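Collagen alpha-1(XX) chain (Homo sapiens, PDB 5KF4) is of incompletely defined function but probably belongs to the fibril-associated collagens of the extracellular matrix, the part crystallised being its second fibronectin type III domain. Local coordinates at residues 38-43 with 57-62; 75-80 with 91-96; 12-17 with 29-34. All blocks are in the same frame, centred on the assembly; numbering follows the deposited sequence.

Interaction 1. Residues 38-43 with 57-62; sequences PLKYLI and VVEGPA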
loop_
_atom_site.group_PDB
_atom_site.type_symbol
_atom_site.label_atom_id
_atom_site.label_comp_id
_atom_site.label_asym_id
_atom_site.label_seq_id
_atom_site.Cartn_x
_atom_site.Cartn_y
_atom_site.Cartn_z
ATOM N N PRO A 38 5.573 -9.796 9.254
ATOM C CA PRO A 38 6.434 -10.167 8.130
ATOM C C PRO A 38 7.839 -9.613 8.260
ATOM O O PRO A 38 8.169 -8.994 9.269
ATOM C CB PRO A 38 5.707 -9.559 6.932
ATOM C CG PRO A 38 5.044 -8.353 7.491
ATOM C CD PRO A 38 4.592 -8.759 8.876
ATOM N N LEU A 39 8.684 -9.905 7.279
ATOM C CA LEU A 39 9.997 -9.295 7.238
ATOM C C LEU A 39 9.788 -7.884 6.717
ATOM O O LEU A 39 10.387 -6.935 7.219
ATOM C CB LEU A 39 10.975 -10.090 6.370
ATOM C CG LEU A 39 11.644 -11.281 7.067
ATOM C CD1 LEU A 39 10.681 -12.450 7.239
ATOM C CD2 LEU A 39 12.902 -11.718 6.333
ATOM N N LYS A 40 8.910 -7.755 5.722
ATOM C CA LYS A 40 8.656 -6.476 5.059
ATOM C C LYS A 40 7.213 -6.321 4.545
ATOM O O LYS A 40 6.449 -7.286 4.492
ATOM C CB LYS A 40 9.622 -6.286 3.877
ATOM C CG LYS A 40 11.109 -6.274 4.217
ATOM C CD LYS A 40 11.479 -5.020 5.005
ATOM C CE LYS A 40 12.896 -5.099 5.554
ATOM N NZ LYS A 40 13.291 -3.839 6.243
ATOM N N TYR A 41 6.863 -5.090 4.164
ATOM C CA TYR A 41 5.629 -4.784 3.429
ATOM C C TYR A 41 5.927 -4.018 2.138
ATOM O O TYR A 41 6.714 -3.075 2.148
ATOM C CB TYR A 41 4.653 -3.951 4.271
ATOM C CG TYR A 41 3.874 -4.703 5.324
ATOM C CD1 TYR A 41 2.811 -5.525 4.968
ATOM C CD2 TYR A 41 4.169 -4.561 6.674
ATOM C CE1 TYR A 41 2.083 -6.206 5.918
ATOM C CE2 TYR A 41 3.441 -5.240 7.637
ATOM C CZ TYR A 41 2.400 -6.062 7.252
ATOM O OH TYR A 41 1.672 -6.741 8.204
ATOM N N LEU A 42 5.284 -4.403 1.036
ATOM C CA LEU A 42 5.372 -3.626 -0.201
ATOM C C LEU A 42 4.149 -2.730 -0.386
ATOM O O LEU A 42 3.018 -3.212 -0.449
ATOM C CB LEU A 42 5.518 -4.537 -1.421
ATOM C CG LEU A 42 5.393 -3.809 -2.767
ATOM C CD1 LEU A 42 6.543 -2.829 -2.991
ATOM C CD2 LEU A 42 5.255 -4.769 -3.936
ATOM N N ILE A 43 4.394 -1.430 -0.515
ATOM C CA ILE A 43 3.340 -0.441 -0.733
ATOM C C ILE A 43 3.410 0.168 -2.137
ATOM O O ILE A 43 4.457 0.662 -2.558
ATOM C CB ILE A 43 3.416 0.683 0.316
ATOM C CG1 ILE A 43 3.194 0.108 1.715
ATOM C CG2 ILE A 43 2.394 1.763 0.021
ATOM C CD1 ILE A 43 3.891 0.871 2.803
ATOM N N VAL A 57 9.138 -0.156 0.153
ATOM C CA VAL A 57 9.008 -1.337 0.979
ATOM C C VAL A 57 9.296 -0.947 2.426
ATOM O O VAL A 57 10.272 -0.249 2.702
ATOM C CB VAL A 57 9.946 -2.463 0.500
ATOM C CG1 VAL A 57 10.029 -3.580 1.528
ATOM C CG2 VAL A 57 9.460 -3.010 -0.828
ATOM N N VAL A 58 8.438 -1.384 3.343
ATOM C CA VAL A 58 8.615 -1.063 4.756
ATOM C C VAL A 58 8.708 -2.350 5.566
ATOM O O VAL A 58 8.451 -3.433 5.043
ATOM C CB VAL A 58 7.472 -0.186 5.293
ATOM C CG1 VAL A 58 7.492 1.177 4.615
ATOM C CG2 VAL A 58 6.132 -0.871 5.089
ATOM N N GLU A 59 8.995 -2.227 6.855
ATOM C CA GLU A 59 9.288 -3.398 7.675
ATOM C C GLU A 59 8.045 -4.131 8.156
ATOM O O GLU A 59 6.933 -3.607 8.121
ATOM C CB GLU A 59 10.122 -3.007 8.893
ATOM C CG GLU A 59 11.397 -2.273 8.562
ATOM C CD GLU A 59 11.174 -0.778 8.480
ATOM O OE1 GLU A 59 10.501 -0.331 7.526
ATOM O OE2 GLU A 59 11.655 -0.055 9.380
ATOM N N GLY A 60 8.251 -5.374 8.569
ATOM C CA GLY A 60 7.189 -6.208 9.095
ATOM C C GLY A 60 6.407 -5.699 10.297
ATOM O O GLY A 60 5.185 -5.824 10.325
ATOM N N PRO A 61 7.094 -5.136 11.311
ATOM C CA PRO A 61 6.287 -4.682 12.443
ATOM C C PRO A 61 5.713 -3.291 12.230
ATOM O O PRO A 61 5.208 -2.686 13.176
ATOM C CB PRO A 61 7.284 -4.690 13.604
ATOM C CG PRO A 61 8.631 -4.515 12.963
ATOM C CD PRO A 61 8.516 -4.795 11.492
ATOM N N ALA A 62 5.786 -2.791 11.003
ATOM C CA ALA A 62 5.264 -1.468 10.716
ATOM C C ALA A 62 3.752 -1.594 10.699
ATOM O O ALA A 62 3.211 -2.571 10.179
ATOM C CB ALA A 62 5.791 -0.931 9.395
#
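Tyr41 and Val58 form the antiparallel hydrogen-bonded pair at the middle of this contact. Val58 N gives a 2.7 Å bond to Tyr41 O. The return bond, Tyr41 N to Val58 O, is nearly straight at 165°, though its modelled length is too short to be taken literally. Both side chains leave on the same face, where Val58 CG2 lies 3.5 Å from Tyr41 CB and also meets Ile43 CD1, 3.6 Å from it. With CG beside the backbone N (chi1 -77°), the Tyr41 ring turns one edge to two backbone carbonyls near its plane: CD2 is 3.3 Å from Glu59 O, and CE2 faces Gly60 O. Pro38 CG sits over one ring face, offset toward the rim. On the other face of the sheet, Leu42 CD1 packs at 3.6 Å on Val57 CG2.

Gly60 donates only a weak bond to Leu39 O, but its CA-H points at Pro38 O, with Gly60 CA 3.0 Å from that oxygen, a close approach that glycine permits because it carries no side chain. Farther out, Trp31 meets the Tyr41 ring edge-to-face, and Leu39 and Lys40 form a classic bulge opposite Ile83. The contact as a whole relies on the Tyr41-Val58 bonds and apolar packing; the Lys40/Glu59 end is held more weakly, and with Lys40 NZ 4.7 Å from Glu59 OE1 any attraction between those charges is probably mild.

Interaction 2. Residues 75-80 with 91-96; sequences EYLVSV and GLRGLV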
loop_
_atom_site.group_PDB
_atom_site.type_symbol
_atom_site.label_atom_id
_atom_site.label_comp_id
_atom_site.label_asym_id
_atom_site.label_seq_id
_atom_site.Cartn_x
_atom_site.Cartn_y
_atom_site.Cartn_z
ATOM N N GLU A 75 -6.723 10.890 -8.171
ATOM C CA GLU A 75 -7.150 9.610 -7.630
ATOM C C GLU A 75 -6.007 8.607 -7.689
ATOM O O GLU A 75 -5.380 8.420 -8.734
ATOM C CB GLU A 75 -8.357 9.071 -8.394
ATOM C CG GLU A 75 -8.902 7.770 -7.835
ATOM C CD GLU A 75 -10.230 7.375 -8.448
ATOM O OE1 GLU A 75 -10.407 7.574 -9.666
ATOM O OE2 GLU A 75 -11.094 6.858 -7.711
ATOM N N TYR A 76 -5.731 7.976 -6.555
ATOM C CA TYR A 76 -4.693 6.959 -6.484
ATOM C C TYR A 76 -5.223 5.583 -6.101
ATOM O O TYR A 76 -6.088 5.461 -5.239
ATOM C CB TYR A 76 -3.606 7.374 -5.487
ATOM C CG TYR A 76 -2.707 8.488 -5.972
ATOM C CD1 TYR A 76 -1.593 8.211 -6.752
ATOM C CD2 TYR A 76 -2.964 9.812 -5.650
ATOM C CE1 TYR A 76 -0.764 9.215 -7.196
ATOM C CE2 TYR A 76 -2.138 10.825 -6.094
ATOM C CZ TYR A 76 -1.041 10.519 -6.866
ATOM O OH TYR A 76 -0.212 11.520 -7.314
ATOM N N LEU A 77 -4.706 4.553 -6.766
ATOM C CA LEU A 77 -4.888 3.183 -6.311
ATOM C C LEU A 77 -3.750 2.860 -5.363
ATOM O O LEU A 77 -2.586 2.937 -5.742
ATOM C CB LEU A 77 -4.909 2.193 -7.476
ATOM C CG LEU A 77 -5.300 0.764 -7.083
ATOM C CD1 LEU A 77 -6.698 0.726 -6.472
ATOM C CD2 LEU A 77 -5.199 -0.184 -8.271
ATOM N N VAL A 78 -4.082 2.486 -4.135
ATOM C CA VAL A 78 -3.064 2.278 -3.116
ATOM C C VAL A 78 -3.078 0.835 -2.626
ATOM O O VAL A 78 -4.112 0.341 -2.203
ATOM C CB VAL A 78 -3.273 3.224 -1.927
ATOM C CG1 VAL A 78 -2.206 2.991 -0.889
ATOM C CG2 VAL A 78 -3.248 4.669 -2.395
ATOM N N SER A 79 -1.932 0.163 -2.688
ATOM C CA SER A 79 -1.866 -1.254 -2.342
ATOM C C SER A 79 -0.849 -1.555 -1.241
ATOM O O SER A 79 0.199 -0.913 -1.152
ATOM C CB SER A 79 -1.545 -2.081 -3.585
ATOM O OG SER A 79 -2.538 -1.908 -4.582
ATOM N N VAL A 80 -1.171 -2.544 -0.408
ATOM C CA VAL A 80 -0.274 -3.004 0.648
ATOM C C VAL A 80 0.024 -4.492 0.503
ATOM O O VAL A 80 -0.860 -5.321 0.686
ATOM C CB VAL A 80 -0.869 -2.755 2.042
ATOM C CG1 VAL A 80 0.083 -3.247 3.123
ATOM C CG2 VAL A 80 -1.181 -1.288 2.227
ATOM N N GLY A 91 -2.736 -8.427 -1.030
ATOM C CA GLY A 91 -2.884 -7.416 -0.004
ATOM C C GLY A 91 -4.146 -6.581 -0.039
ATOM O O GLY A 91 -5.132 -6.930 -0.693
ATOM N N LEU A 92 -4.094 -5.450 0.658
ATOM C CA LEU A 92 -5.231 -4.551 0.760
ATOM C C LEU A 92 -5.107 -3.450 -0.273
ATOM O O LEU A 92 -4.001 -3.056 -0.642
ATOM C CB LEU A 92 -5.293 -3.928 2.159
ATOM C CG LEU A 92 -5.211 -4.855 3.375
ATOM C CD1 LEU A 92 -5.096 -4.052 4.660
ATOM C CD2 LEU A 92 -6.442 -5.745 3.427
ATOM N N ARG A 93 -6.238 -2.934 -0.727
ATOM C CA ARG A 93 -6.199 -1.784 -1.611
ATOM C C ARG A 93 -7.464 -0.938 -1.568
ATOM O O ARG A 93 -8.518 -1.388 -1.123
ATOM C CB ARG A 93 -5.900 -2.222 -3.052
ATOM C CG ARG A 93 -6.944 -3.097 -3.701
ATOM C CD ARG A 93 -6.567 -3.325 -5.155
ATOM N NE ARG A 93 -6.883 -4.664 -5.635
ATOM C CZ ARG A 93 -6.543 -5.115 -6.839
ATOM N NH1 ARG A 93 -5.889 -4.326 -7.684
ATOM N NH2 ARG A 93 -6.866 -6.349 -7.203
ATOM N N GLY A 94 -7.325 0.309 -2.001
ATOM C CA GLY A 94 -8.434 1.243 -2.040
ATOM C C GLY A 94 -8.122 2.477 -2.864
ATOM O O GLY A 94 -6.964 2.751 -3.184
ATOM N N LEU A 95 -9.163 3.225 -3.208
ATOM C CA LEU A 95 -9.008 4.450 -3.979
ATOM C C LEU A 95 -9.157 5.660 -3.074
ATOM O O LEU A 95 -10.089 5.735 -2.273
ATOM C CB LEU A 95 -10.037 4.519 -5.107
ATOM C CG LEU A 95 -9.959 3.481 -6.225
ATOM C CD1 LEU A 95 -11.234 3.528 -7.050
ATOM C CD2 LEU A 95 -8.743 3.726 -7.109
ATOM N N VAL A 96 -8.242 6.610 -3.209
ATOM C CA VAL A 96 -8.361 7.879 -2.507
ATOM C C VAL A 96 -7.967 9.038 -3.419
ATOM O O VAL A 96 -6.980 8.961 -4.148
ATOM C CB VAL A 96 -7.498 7.894 -1.220
ATOM C CG1 VAL A 96 -6.042 7.583 -1.535
ATOM C CG2 VAL A 96 -7.629 9.227 -0.499
#
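Val78 CG2 meets Val96 CG1 at 4.1 Å on the inward face of this strand pair, the side that also carries Tyr76, Val80 and Leu92. The Val78 branch making the contact lies beside the backbone N, with CG1 anti to that nitrogen (chi1 180°). Beneath these side chains runs a regular ladder of six backbone bonds, two for each of the pairs Tyr76-Val96, Val78-Gly94 and Val80-Leu92. Its straightest member, Tyr76 N to Val96 O, measures 2.9 Å with 168° at the hydrogen; Leu92 N to Val80 O, at the far end, is the most bent at 137°. Just beyond it, Gly91 CA approaches Val80 O to 3.0 Å through a CA-H...O contact, made possible by the lack of a side chain on this glycine.

This is the F-G hairpin of the fibronectin type III sandwich. The Tyr76 ring leads away from strand 92-96, and its OH bonds to Ala71 N five residues earlier, the arrangement of a tyrosine corner. Val78 and Val80 face Leu29 of the opposing sheet, while Leu92 reaches Trp31.

The outward face is more open to solvent: Tyr76, Val78 and Val80 are buried, whereas Arg93 and Leu95 on this side are exposed. Leu77 CD1 touches Leu95 CD2 at 3.7 Å, and Ser79 OG lies 3.7 Å from Arg93 CB. Leu77 CD2 sits at the edge of the Arg93 guanidinium, near its plane, 4.2 Å from Arg93 NH1. Glu75, fully extended, lays OE2 3.4 Å from Leu95 CD1, while OE1 is hydrogen-bonded to Ser48 OG. With an alanine here, Ser48 OG would probably be left without its carboxylate mate and Leu95 CD1 without the carboxylate end that crosses it. Leu95 CD2 also lies 3.7 Å from Tyr76 O.

Interaction 3. Residues 12-17 with 29-34; sequences PAPTSL and LSWTPA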
loop_
_atom_site.group_PDB
_atom_site.type_symbol
_atom_site.label_atom_id
_atom_site.label_comp_id
_atom_site.label_asym_id
_atom_site.label_seq_id
_atom_site.Cartn_x
_atom_site.Cartn_y
_atom_site.Cartn_z
ATOM N N PRO A 12 -0.512 -15.061 5.331
ATOM C CA PRO A 12 -1.113 -14.102 6.259
ATOM C C PRO A 12 -0.990 -12.687 5.703
ATOM O O PRO A 12 0.088 -12.254 5.284
ATOM C CB PRO A 12 -0.296 -14.284 7.541
ATOM C CG PRO A 12 0.380 -15.614 7.394
ATOM C CD PRO A 12 0.621 -15.785 5.930
ATOM N N ALA A 13 -2.111 -11.980 5.713
ATOM C CA ALA A 13 -2.196 -10.630 5.177
ATOM C C ALA A 13 -2.626 -9.651 6.249
ATOM O O ALA A 13 -3.319 -10.031 7.190
ATOM C CB ALA A 13 -3.158 -10.587 3.998
ATOM N N PRO A 14 -2.222 -8.384 6.121
ATOM C CA PRO A 14 -2.837 -7.467 7.075
ATOM C C PRO A 14 -4.299 -7.243 6.691
ATOM O O PRO A 14 -4.707 -7.608 5.590
ATOM C CB PRO A 14 -2.013 -6.190 6.924
ATOM C CG PRO A 14 -1.423 -6.259 5.558
ATOM C CD PRO A 14 -1.302 -7.710 5.190
ATOM N N THR A 15 -5.081 -6.682 7.603
ATOM C CA THR A 15 -6.494 -6.441 7.348
ATOM C C THR A 15 -6.864 -4.995 7.632
ATOM O O THR A 15 -6.066 -4.241 8.197
ATOM C CB THR A 15 -7.392 -7.367 8.194
ATOM O OG1 THR A 15 -7.052 -7.235 9.578
ATOM C CG2 THR A 15 -7.224 -8.821 7.765
ATOM N N SER A 16 -8.067 -4.615 7.202
ATOM C CA SER A 16 -8.682 -3.341 7.575
ATOM C C SER A 16 -7.832 -2.135 7.187
ATOM O O SER A 16 -7.290 -1.444 8.052
ATOM C CB SER A 16 -8.978 -3.312 9.081
ATOM O OG SER A 16 -7.832 -2.985 9.842
ATOM N N LEU A 17 -7.726 -1.880 5.886
ATOM C CA LEU A 17 -6.950 -0.747 5.396
ATOM C C LEU A 17 -7.671 0.577 5.656
ATOM O O LEU A 17 -8.838 0.738 5.305
ATOM C CB LEU A 17 -6.673 -0.899 3.899
ATOM C CG LEU A 17 -5.811 0.197 3.271
ATOM C CD1 LEU A 17 -4.367 -0.008 3.696
ATOM C CD2 LEU A 17 -5.936 0.215 1.763
ATOM N N LEU A 29 -1.664 5.746 5.397
ATOM C CA LEU A 29 -2.103 4.386 5.172
ATOM C C LEU A 29 -2.060 3.646 6.491
ATOM O O LEU A 29 -1.093 3.764 7.242
ATOM C CB LEU A 29 -1.211 3.708 4.139
ATOM C CG LEU A 29 -1.853 2.648 3.258
ATOM C CD1 LEU A 29 -3.111 3.204 2.609
ATOM C CD2 LEU A 29 -0.845 2.215 2.218
ATOM N N SER A 30 -3.112 2.893 6.779
ATOM C CA SER A 30 -3.165 2.138 8.020
ATOM C C SER A 30 -3.814 0.783 7.792
ATOM O O SER A 30 -4.763 0.660 7.024
ATOM C CB SER A 30 -3.926 2.929 9.087
ATOM O OG SER A 30 -3.078 3.873 9.722
ATOM N N TRP A 31 -3.325 -0.225 8.500
ATOM C CA TRP A 31 -3.805 -1.584 8.318
ATOM C C TRP A 31 -3.677 -2.381 9.610
ATOM O O TRP A 31 -2.917 -2.001 10.493
ATOM C CB TRP A 31 -3.020 -2.249 7.180
ATOM C CG TRP A 31 -1.525 -2.291 7.417
ATOM C CD1 TRP A 31 -0.810 -3.288 8.022
ATOM C CD2 TRP A 31 -0.572 -1.275 7.066
ATOM N NE1 TRP A 31 0.524 -2.961 8.058
ATOM C CE2 TRP A 31 0.696 -1.731 7.479
ATOM C CE3 TRP A 31 -0.670 -0.029 6.438
ATOM C CZ2 TRP A 31 1.858 -0.983 7.285
ATOM C CZ3 TRP A 31 0.485 0.713 6.249
ATOM C CH2 TRP A 31 1.731 0.234 6.671
ATOM N N THR A 32 -4.442 -3.460 9.747
ATOM C CA THR A 32 -4.281 -4.322 10.914
ATOM C C THR A 32 -3.448 -5.553 10.561
ATOM O O THR A 32 -3.899 -6.418 9.813
ATOM C CB THR A 32 -5.640 -4.759 11.496
ATOM O OG1 THR A 32 -6.354 -3.602 11.954
ATOM C CG2 THR A 32 -5.438 -5.706 12.669
ATOM N N PRO A 33 -2.231 -5.637 11.120
ATOM C CA PRO A 33 -1.276 -6.702 10.801
ATOM C C PRO A 33 -1.707 -8.059 11.335
ATOM O O PRO A 33 -2.373 -8.130 12.369
ATOM C CB PRO A 33 0.014 -6.242 11.485
ATOM C CG PRO A 33 -0.428 -5.356 12.595
ATOM C CD PRO A 33 -1.820 -4.862 12.303
ATOM N N ALA A 34 -1.327 -9.120 10.635
ATOM C CA ALA A 34 -1.521 -10.473 11.133
ATOM C C ALA A 34 -0.594 -10.709 12.330
ATOM O O ALA A 34 0.433 -10.034 12.456
ATOM C CB ALA A 34 -1.265 -11.486 10.029
#
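The A-B hairpin of the fibronectin type III fold begins here, with Thr15 and Thr32 as its antiparallel hydrogen-bonded pair. Each backbone N bonds to the other residue's O, nearly straight in both directions, but both modelled lengths are doubtfully short. Thr15 OG1 and Thr15 N reach Thr32 O from opposite faces of its carbonyl plane; that oxygen thus accepts from two donors, the hydroxyl at a long 3.3 Å. A hydroxyl relay lies beside the pair: Thr32 OG1 donates to Ser16 OG at 2.7 Å, and Ser16 OG passes a bond on to Thr15 O from above the carbonyl plane. Next along, Leu17 CA makes a CA-H...O contact with Ser30 O at 3.1 Å.

The apolar side is formed by Pro14 CB, obliquely placed 3.3 Å from Trp31 CD1, and by Leu17 CD1, 3.6 Å from Leu29 CD1. For Trp31, chi1 58° sets CG between the backbone N and the carbonyl carbon and places the indole on the Pro14 side, and chi2 91° turns CD1 to Pro14 CB. Leu17 and Leu29 pack on Val80 of strand 75-84, Pro14 touches Pro82 of the same strand, and Leu29 is bonded through its backbone to Thr65 of strand 64-67.

Along the chain the hairpins come in series: interaction 3 closes first, then interaction 1, then interaction 2. Interactions 1 and 2 share the four-stranded sheet, where strands 40-47 and 75-84 are neighbours; their centres are 16 Å apart. Interaction 3 belongs to the three-stranded sheet that packs against it, about 11 Å from interaction 1 and 13 Å from interaction 2, centre to centre. Contacts between the layers give the evidence: Tyr41 CE1 lies 3.5 Å from Pro14 CG, and Val78 CG1 lies 3.5 Å from Leu29 CD2. Three sequence-local hairpins thus combine into the sandwich core of a single compact domain, consistent with a modular unit in a larger collagen chain.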